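Local atomic coordinates of beta-galacturonidase (PDB entry 6NCW), a protein that probably hydrolyses beta-linked galacturonides, as a gut-bacterial glycoside hydrolase of family 2 that binds galacturonate. Residues A[403-415]-A[419-431]. Numbering follows the deposited sequence.
Sequences YRPRSSASCRFKT and LGYPEVVSYNIYP
Pro422 lays its CB against the carbonyl oxygen of Arg406 and the CA of Ser407. Glu423 follows with a side-on salt bridge, Arg406 NE to Glu423 OE1 at 3.0 Å and Arg406 NH2 to Glu423 OE2 at 2.8 Å, both on syn lone pairs, with guanidinium and carboxylate planes only 18° apart. A bend at chi2 (71°) folds the carboxylate back along the backbone of Arg406, whose N reaches OE1 on its anti lone pair. Arg406 O in turn receives Val424 N at 3.2 Å. NH1 of the same guanidinium is held by the carbonyl of Tyr394 in helix 384-400.

Val424 O takes a short bond, 2.6 Å, from Ser407 OG, which stands above the carbonyl plane. Ser426 OG donates to Ser407 OG, so the two buried hydroxyls form a short chain of hydrogen bonds ending at Val424 O. Ser410 N to Ser426 O, and Asn428 N to Ser410 O at 2.8 Å, flank Tyr427 in one parallel bridge. The Tyr427 ring lies with one face under Ser410 CB, a CH-pi contact of 4.0 Å to the centroid, while its OH bonds Arg412 O. Thr415 N approaches that oxygen from the opposite face, so Arg412 O is gripped from both faces of its plane. Asn428 rests OD1 on Ala409 CB at 3.4 Å and bonds Thr464 OG1; its side chain adjoins Asn377 and Glu465, both galacturonate-binding residues.

These are adjacent parallel strands of the TIM barrel. The Arg406–Glu423 salt bridge ties the approach to the second strand to the first, serine hydroxyls bond each other and a carbonyl in the buried part, and pairing with Ser410 holds the Asn428 backbone, probably helping to place its side chain beside Asn377 and Glu465.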
ATOM      1  N   TYR A 403      -1.198  45.174 -20.672  1.00 30.59           N
ATOM      2  CA  TYR A 403      -1.648  45.548 -19.338  1.00 31.03           C
ATOM      3  C   TYR A 403      -1.261  44.562 -18.238  1.00 38.77           C
ATOM      4  O   TYR A 403      -0.799  44.995 -17.173  1.00 40.28           O
ATOM      5  CB  TYR A 403      -3.168  45.759 -19.360  1.00 36.06           C
ATOM      6  CG  TYR A 403      -3.567  46.758 -20.436  1.00 38.01           C
ATOM      7  CD1 TYR A 403      -4.290  46.367 -21.561  1.00 36.96           C
ATOM      8  CD2 TYR A 403      -3.166  48.087 -20.347  1.00 38.42           C
ATOM      9  CE1 TYR A 403      -4.631  47.291 -22.553  1.00 37.75           C
ATOM     10  CE2 TYR A 403      -3.498  49.014 -21.330  1.00 35.25           C
ATOM     11  CZ  TYR A 403      -4.224  48.619 -22.427  1.00 37.41           C
ATOM     12  OH  TYR A 403      -4.541  49.558 -23.395  1.00 37.73           O
ATOM     13  N   ARG A 404      -1.396  43.251 -18.455  1.00 32.56           N
ATOM     14  CA  ARG A 404      -1.054  42.294 -17.409  1.00 29.35           C
ATOM     15  C   ARG A 404       0.455  42.238 -17.168  1.00 25.66           C
ATOM     16  O   ARG A 404       1.253  42.354 -18.103  1.00 27.60           O
ATOM     17  CB  ARG A 404      -1.539  40.894 -17.765  1.00 28.43           C
ATOM     18  CG  ARG A 404      -3.023  40.634 -17.603  1.00 27.66           C
ATOM     19  CD  ARG A 404      -3.301  39.235 -18.106  1.00 25.94           C
ATOM     20  NE  ARG A 404      -4.653  38.750 -17.880  1.00 22.15           N
ATOM     21  CZ  ARG A 404      -5.611  38.751 -18.806  1.00 24.33           C
ATOM     22  NH1 ARG A 404      -5.363  39.241 -20.020  1.00 19.89           N
ATOM     23  NH2 ARG A 404      -6.808  38.246 -18.521  1.00 19.40           N
ATOM     24  N   PRO A 405       0.870  42.024 -15.926  1.00 24.04           N
ATOM     25  CA  PRO A 405       2.296  41.809 -15.651  1.00 24.38           C
ATOM     26  C   PRO A 405       2.791  40.494 -16.244  1.00 24.59           C
ATOM     27  O   PRO A 405       2.017  39.592 -16.571  1.00 24.13           O
ATOM     28  CB  PRO A 405       2.363  41.786 -14.120  1.00 24.49           C
ATOM     29  CG  PRO A 405       1.018  41.365 -13.692  1.00 26.71           C
ATOM     30  CD  PRO A 405       0.056  41.960 -14.703  1.00 23.83           C
ATOM     31  N   ARG A 406       4.110  40.404 -16.391  1.00 20.85           N
ATOM     32  CA  ARG A 406       4.767  39.223 -16.935  1.00 23.91           C
ATOM     33  C   ARG A 406       5.859  38.758 -15.987  1.00 23.90           C
ATOM     34  O   ARG A 406       6.384  39.539 -15.185  1.00 23.31           O
ATOM     35  CB  ARG A 406       5.397  39.498 -18.303  1.00 22.55           C
ATOM     36  CG  ARG A 406       4.470  40.202 -19.284  1.00 27.69           C
ATOM     37  CD  ARG A 406       5.282  40.918 -20.384  1.00 25.70           C
ATOM     38  NE  ARG A 406       5.941  42.108 -19.860  1.00 25.39           N
ATOM     39  CZ  ARG A 406       6.754  42.888 -20.559  1.00 27.03           C
ATOM     40  NH1 ARG A 406       7.012  42.621 -21.832  1.00 28.26           N
ATOM     41  NH2 ARG A 406       7.303  43.945 -19.986  1.00 26.13           N
ATOM     42  N   SER A 407       6.225  37.477 -16.111  1.00 22.79           N
ATOM     43  CA  SER A 407       7.264  36.887 -15.274  1.00 22.39           C
ATOM     44  C   SER A 407       7.753  35.590 -15.918  1.00 21.51           C
ATOM     45  O   SER A 407       7.309  35.198 -17.000  1.00 22.46           O
ATOM     46  CB  SER A 407       6.752  36.637 -13.854  1.00 22.17           C
ATOM     47  OG  SER A 407       7.820  36.428 -12.941  1.00 20.91           O
ATOM     48  N   SER A 408       8.681  34.929 -15.233  1.00 22.57           N
ATOM     49  CA  SER A 408       9.220  33.629 -15.621  1.00 20.34           C
ATOM     50  C   SER A 408       9.727  32.964 -14.349  1.00 20.96           C
ATOM     51  O   SER A 408      10.446  33.602 -13.579  1.00 18.29           O
ATOM     52  CB  SER A 408      10.369  33.771 -16.625  1.00 24.17           C
ATOM     53  OG  SER A 408      10.958  32.509 -16.914  1.00 23.33           O
ATOM     54  N   ALA A 409       9.356  31.699 -14.128  1.00 19.76           N
ATOM     55  CA  ALA A 409       9.873  30.939 -12.989  1.00 22.56           C
ATOM     56  C   ALA A 409      11.326  30.550 -13.257  1.00 20.93           C
ATOM     57  O   ALA A 409      11.601  29.713 -14.122  1.00 21.14           O
ATOM     58  CB  ALA A 409       9.007  29.709 -12.734  1.00 19.17           C
ATOM     59  N   SER A 410      12.264  31.163 -12.535  1.00 19.40           N
ATOM     60  CA  SER A 410      13.681  30.888 -12.730  1.00 22.85           C
ATOM     61  C   SER A 410      14.207  29.864 -11.738  1.00 21.18           C
ATOM     62  O   SER A 410      13.781  29.811 -10.582  1.00 22.64           O
ATOM     63  CB  SER A 410      14.518  32.160 -12.593  1.00 23.82           C
ATOM     64  OG  SER A 410      15.905  31.844 -12.641  1.00 26.06           O
ATOM     65  N   CYS A 411      15.183  29.076 -12.188  1.00 25.05           N
ATOM     66  CA  CYS A 411      16.004  28.286 -11.276  1.00 26.62           C
ATOM     67  C   CYS A 411      17.483  28.644 -11.378  1.00 29.26           C
ATOM     68  O   CYS A 411      18.320  27.915 -10.836  1.00 29.92           O
ATOM     69  CB  CYS A 411      15.809  26.788 -11.529  1.00 29.30           C
ATOM     70  SG  CYS A 411      16.348  26.299 -13.164  1.00 33.99           S
ATOM     71  N   ARG A 412      17.825  29.747 -12.057  1.00 25.86           N
ATOM     72  CA  ARG A 412      19.217  30.171 -12.223  1.00 22.82           C
ATOM     73  C   ARG A 412      19.625  30.978 -10.993  1.00 27.11           C
ATOM     74  O   ARG A 412      19.642  32.212 -10.981  1.00 26.71           O
ATOM     75  CB  ARG A 412      19.396  30.970 -13.511  1.00 28.20           C
ATOM     76  CG  ARG A 412      19.226  30.146 -14.798  1.00 30.87           C
ATOM     77  CD  ARG A 412      19.756  28.709 -14.635  1.00 31.19           C
ATOM     78  NE  ARG A 412      19.946  28.034 -15.917  1.00 34.77           N
ATOM     79  CZ  ARG A 412      19.177  27.055 -16.392  1.00 32.57           C
ATOM     80  NH1 ARG A 412      18.141  26.613 -15.692  1.00 30.55           N
ATOM     81  NH2 ARG A 412      19.451  26.514 -17.573  1.00 33.42           N
ATOM     82  N   PHE A 413      19.964  30.244  -9.935  1.00 26.61           N
ATOM     83  CA  PHE A 413      20.228  30.800  -8.612  1.00 31.46           C
ATOM     84  C   PHE A 413      21.423  31.753  -8.640  1.00 28.16           C
ATOM     85  O   PHE A 413      22.572  31.307  -8.654  1.00 29.13           O
ATOM     86  CB  PHE A 413      20.452  29.644  -7.628  1.00 28.30           C
ATOM     87  CG  PHE A 413      20.483  30.048  -6.178  1.00 31.26           C
ATOM     88  CD1 PHE A 413      21.693  30.194  -5.506  1.00 33.66           C
ATOM     89  CD2 PHE A 413      19.307  30.230  -5.471  1.00 30.41           C
ATOM     90  CE1 PHE A 413      21.730  30.539  -4.165  1.00 29.65           C
ATOM     91  CE2 PHE A 413      19.339  30.574  -4.127  1.00 32.79           C
ATOM     92  CZ  PHE A 413      20.553  30.723  -3.473  1.00 27.36           C
ATOM     93  N   LYS A 414      21.149  33.062  -8.684  1.00 30.61           N
ATOM     94  CA  LYS A 414      22.147  34.132  -8.645  1.00 28.02           C
ATOM     95  C   LYS A 414      22.973  34.233  -9.922  1.00 29.67           C
ATOM     96  O   LYS A 414      24.057  34.821  -9.915  1.00 29.38           O
ATOM     97  CB  LYS A 414      23.064  33.991  -7.419  1.00 30.28           C
ATOM     98  CG  LYS A 414      22.299  34.153  -6.095  1.00 26.46           C
ATOM     99  CD  LYS A 414      23.053  33.632  -4.893  1.00 34.57           C
ATOM    100  CE  LYS A 414      24.548  33.670  -5.053  1.00 33.03           C
ATOM    101  NZ  LYS A 414      25.159  33.096  -3.827  1.00 39.04           N
ATOM    102  N   THR A 415      22.463  33.691 -11.031  1.00 28.48           N
ATOM    103  CA  THR A 415      23.123  33.739 -12.325  1.00 26.08           C
ATOM    104  C   THR A 415      22.172  34.141 -13.446  1.00 28.97           C
ATOM    105  O   THR A 415      22.594  34.209 -14.605  1.00 26.36           O
ATOM    106  CB  THR A 415      23.746  32.374 -12.660  1.00 32.47           C
ATOM    107  OG1 THR A 415      22.710  31.405 -12.831  1.00 31.17           O
ATOM    108  CG2 THR A 415      24.677  31.904 -11.542  1.00 31.11           C
ATOM    109  N   LEU A 419      16.427  39.166 -15.377  1.00 26.51           N
ATOM    110  CA  LEU A 419      15.475  39.685 -14.410  1.00 24.55           C
ATOM    111  C   LEU A 419      15.144  41.155 -14.636  1.00 27.49           C
ATOM    112  O   LEU A 419      14.215  41.666 -14.002  1.00 25.04           O
ATOM    113  CB  LEU A 419      16.002  39.466 -12.994  1.00 26.25           C
ATOM    114  CG  LEU A 419      16.227  38.015 -12.575  1.00 25.05           C
ATOM    115  CD1 LEU A 419      16.740  37.970 -11.144  1.00 22.37           C
ATOM    116  CD2 LEU A 419      14.943  37.158 -12.740  1.00 21.40           C
ATOM    117  N   GLY A 420      15.864  41.845 -15.520  1.00 25.92           N
ATOM    118  CA  GLY A 420      15.462  43.197 -15.856  1.00 30.56           C
ATOM    119  C   GLY A 420      14.192  43.271 -16.679  1.00 30.08           C
ATOM    120  O   GLY A 420      13.528  44.314 -16.686  1.00 31.12           O
ATOM    121  N   TYR A 421      13.818  42.176 -17.346  1.00 27.50           N
ATOM    122  CA  TYR A 421      12.711  42.219 -18.299  1.00 28.30           C
ATOM    123  C   TYR A 421      11.318  42.105 -17.676  1.00 27.68           C
ATOM    124  O   TYR A 421      10.424  42.851 -18.086  1.00 30.04           O
ATOM    125  CB  TYR A 421      12.871  41.125 -19.354  1.00 27.88           C
ATOM    126  CG  TYR A 421      14.062  41.272 -20.275  1.00 29.22           C
ATOM    127  CD1 TYR A 421      15.082  40.332 -20.269  1.00 27.98           C
ATOM    128  CD2 TYR A 421      14.138  42.322 -21.193  1.00 32.60           C
ATOM    129  CE1 TYR A 421      16.159  40.432 -21.123  1.00 31.38           C
ATOM    130  CE2 TYR A 421      15.227  42.434 -22.064  1.00 35.75           C
ATOM    131  CZ  TYR A 421      16.235  41.489 -22.013  1.00 34.02           C
ATOM    132  OH  TYR A 421      17.316  41.580 -22.856  1.00 36.14           O
ATOM    133  N   PRO A 422      11.056  41.196 -16.738  1.00 24.32           N
ATOM    134  CA  PRO A 422       9.677  41.032 -16.254  1.00 25.76           C
ATOM    135  C   PRO A 422       9.268  42.072 -15.217  1.00 27.41           C
ATOM    136  O   PRO A 422      10.094  42.708 -14.555  1.00 26.07           O
ATOM    137  CB  PRO A 422       9.694  39.636 -15.622  1.00 26.51           C
ATOM    138  CG  PRO A 422      11.101  39.469 -15.153  1.00 24.45           C
ATOM    139  CD  PRO A 422      11.930  40.120 -16.229  1.00 24.75           C
ATOM    140  N   GLU A 423       7.950  42.178 -15.031  1.00 24.95           N
ATOM    141  CA  GLU A 423       7.414  42.991 -13.945  1.00 27.77           C
ATOM    142  C   GLU A 423       7.557  42.321 -12.586  1.00 24.73           C
ATOM    143  O   GLU A 423       7.600  43.014 -11.563  1.00 24.73           O
ATOM    144  CB  GLU A 423       5.936  43.307 -14.179  1.00 25.85           C
ATOM    145  CG  GLU A 423       5.677  44.356 -15.247  1.00 28.11           C
ATOM    146  CD  GLU A 423       5.956  43.847 -16.639  1.00 31.03           C
ATOM    147  OE1 GLU A 423       5.693  42.650 -16.936  1.00 29.98           O
ATOM    148  OE2 GLU A 423       6.449  44.651 -17.442  1.00 37.24           O
ATOM    149  N   VAL A 424       7.567  40.994 -12.542  1.00 26.09           N
ATOM    150  CA  VAL A 424       7.699  40.242 -11.300  1.00 24.55           C
ATOM    151  C   VAL A 424       8.878  39.298 -11.445  1.00 24.24           C
ATOM    152  O   VAL A 424       9.069  38.705 -12.514  1.00 24.08           O
ATOM    153  CB  VAL A 424       6.409  39.464 -10.971  1.00 24.37           C
ATOM    154  CG1 VAL A 424       6.544  38.698  -9.639  1.00 20.97           C
ATOM    155  CG2 VAL A 424       5.232  40.412 -10.925  1.00 20.67           C
ATOM    156  N   VAL A 425       9.689  39.187 -10.379  1.00 25.30           N
ATOM    157  CA  VAL A 425      10.778  38.210 -10.309  1.00 23.37           C
ATOM    158  C   VAL A 425      10.272  36.959  -9.605  1.00 23.04           C
ATOM    159  O   VAL A 425       9.709  37.046  -8.508  1.00 25.10           O
ATOM    160  CB  VAL A 425      11.991  38.782  -9.560  1.00 27.83           C
ATOM    161  CG1 VAL A 425      13.112  37.752  -9.540  1.00 25.76           C
ATOM    162  CG2 VAL A 425      12.444  40.114 -10.170  1.00 26.42           C
ATOM    163  N   SER A 426      10.485  35.793 -10.212  1.00 20.74           N
ATOM    164  CA  SER A 426       9.976  34.540  -9.661  1.00 21.69           C
ATOM    165  C   SER A 426      11.059  33.478  -9.652  1.00 21.11           C
ATOM    166  O   SER A 426      11.827  33.351 -10.611  1.00 19.24           O
ATOM    167  CB  SER A 426       8.771  34.044 -10.467  1.00 21.57           C
ATOM    168  OG  SER A 426       7.785  35.045 -10.501  1.00 22.49           O
ATOM    169  N   TYR A 427      11.111  32.703  -8.568  1.00 21.32           N
ATOM    170  CA  TYR A 427      12.140  31.690  -8.396  1.00 17.80           C
ATOM    171  C   TYR A 427      11.554  30.372  -7.902  1.00 20.35           C
ATOM    172  O   TYR A 427      10.664  30.353  -7.055  1.00 19.93           O
ATOM    173  CB  TYR A 427      13.210  32.189  -7.441  1.00 20.67           C
ATOM    174  CG  TYR A 427      14.397  32.746  -8.193  1.00 20.31           C
ATOM    175  CD1 TYR A 427      14.494  34.105  -8.501  1.00 23.75           C
ATOM    176  CD2 TYR A 427      15.401  31.905  -8.631  1.00 21.17           C
ATOM    177  CE1 TYR A 427      15.600  34.607  -9.215  1.00 23.06           C
ATOM    178  CE2 TYR A 427      16.494  32.387  -9.333  1.00 24.67           C
ATOM    179  CZ  TYR A 427      16.596  33.725  -9.623  1.00 23.22           C
ATOM    180  OH  TYR A 427      17.707  34.147 -10.328  1.00 24.69           O
ATOM    181  N   ASN A 428      12.026  29.280  -8.490  1.00 22.75           N
ATOM    182  CA  ASN A 428      11.776  27.926  -8.004  1.00 23.65           C
ATOM    183  C   ASN A 428      12.925  27.524  -7.084  1.00 21.30           C
ATOM    184  O   ASN A 428      14.088  27.528  -7.505  1.00 23.93           O
ATOM    185  CB  ASN A 428      11.676  26.950  -9.174  1.00 17.93           C
ATOM    186  CG  ASN A 428      10.617  27.356 -10.177  1.00 21.14           C
ATOM    187  OD1 ASN A 428       9.715  28.134  -9.855  1.00 20.93           O
ATOM    188  ND2 ASN A 428      10.705  26.823 -11.394  1.00 18.93           N
ATOM    189  N   ILE A 429      12.615  27.192  -5.838  1.00 18.50           N
ATOM    190  CA  ILE A 429      13.651  26.805  -4.877  1.00 25.76           C
ATOM    191  C   ILE A 429      13.187  25.572  -4.122  1.00 19.72           C
ATOM    192  O   ILE A 429      11.999  25.437  -3.800  1.00 18.45           O
ATOM    193  CB  ILE A 429      14.004  27.936  -3.875  1.00 22.69           C
ATOM    194  CG1 ILE A 429      12.823  28.260  -2.967  1.00 18.93           C
ATOM    195  CG2 ILE A 429      14.526  29.180  -4.604  1.00 23.89           C
ATOM    196  CD1 ILE A 429      13.159  29.258  -1.841  1.00 17.79           C
ATOM    197  N   TYR A 430      14.131  24.677  -3.813  1.00 16.69           N
ATOM    198  CA  TYR A 430      13.814  23.472  -3.038  1.00 20.35           C
ATOM    199  C   TYR A 430      14.745  23.231  -1.839  1.00 24.98           C
ATOM    200  O   TYR A 430      15.263  22.128  -1.657  1.00 21.20           O
ATOM    201  CB  TYR A 430      13.836  22.272  -3.970  1.00 23.28           C
ATOM    202  CG  TYR A 430      12.726  22.283  -5.001  1.00 20.71           C
ATOM    203  CD1 TYR A 430      12.896  22.904  -6.225  1.00 22.16           C
ATOM    204  CD2 TYR A 430      11.508  21.653  -4.740  1.00 20.75           C
ATOM    205  CE1 TYR A 430      11.882  22.883  -7.177  1.00 25.40           C
ATOM    206  CE2 TYR A 430      10.502  21.628  -5.676  1.00 19.18           C
ATOM    207  CZ  TYR A 430      10.691  22.245  -6.891  1.00 20.90           C
ATOM    208  OH  TYR A 430       9.677  22.218  -7.830  1.00 28.17           O
ATOM    209  N   PRO A 431      14.945  24.227  -0.972  1.00 24.34           N
ATOM    210  CA  PRO A 431      15.696  23.956   0.264  1.00 24.90           C
ATOM    211  C   PRO A 431      14.913  22.989   1.134  1.00 24.59           C
ATOM    212  O   PRO A 431      13.677  23.043   1.196  1.00 23.85           O
ATOM    213  CB  PRO A 431      15.814  25.333   0.930  1.00 23.32           C
ATOM    214  CG  PRO A 431      14.550  26.068   0.411  1.00 20.70           C
ATOM    215  CD  PRO A 431      14.473  25.627  -1.026  1.00 19.89           C
TER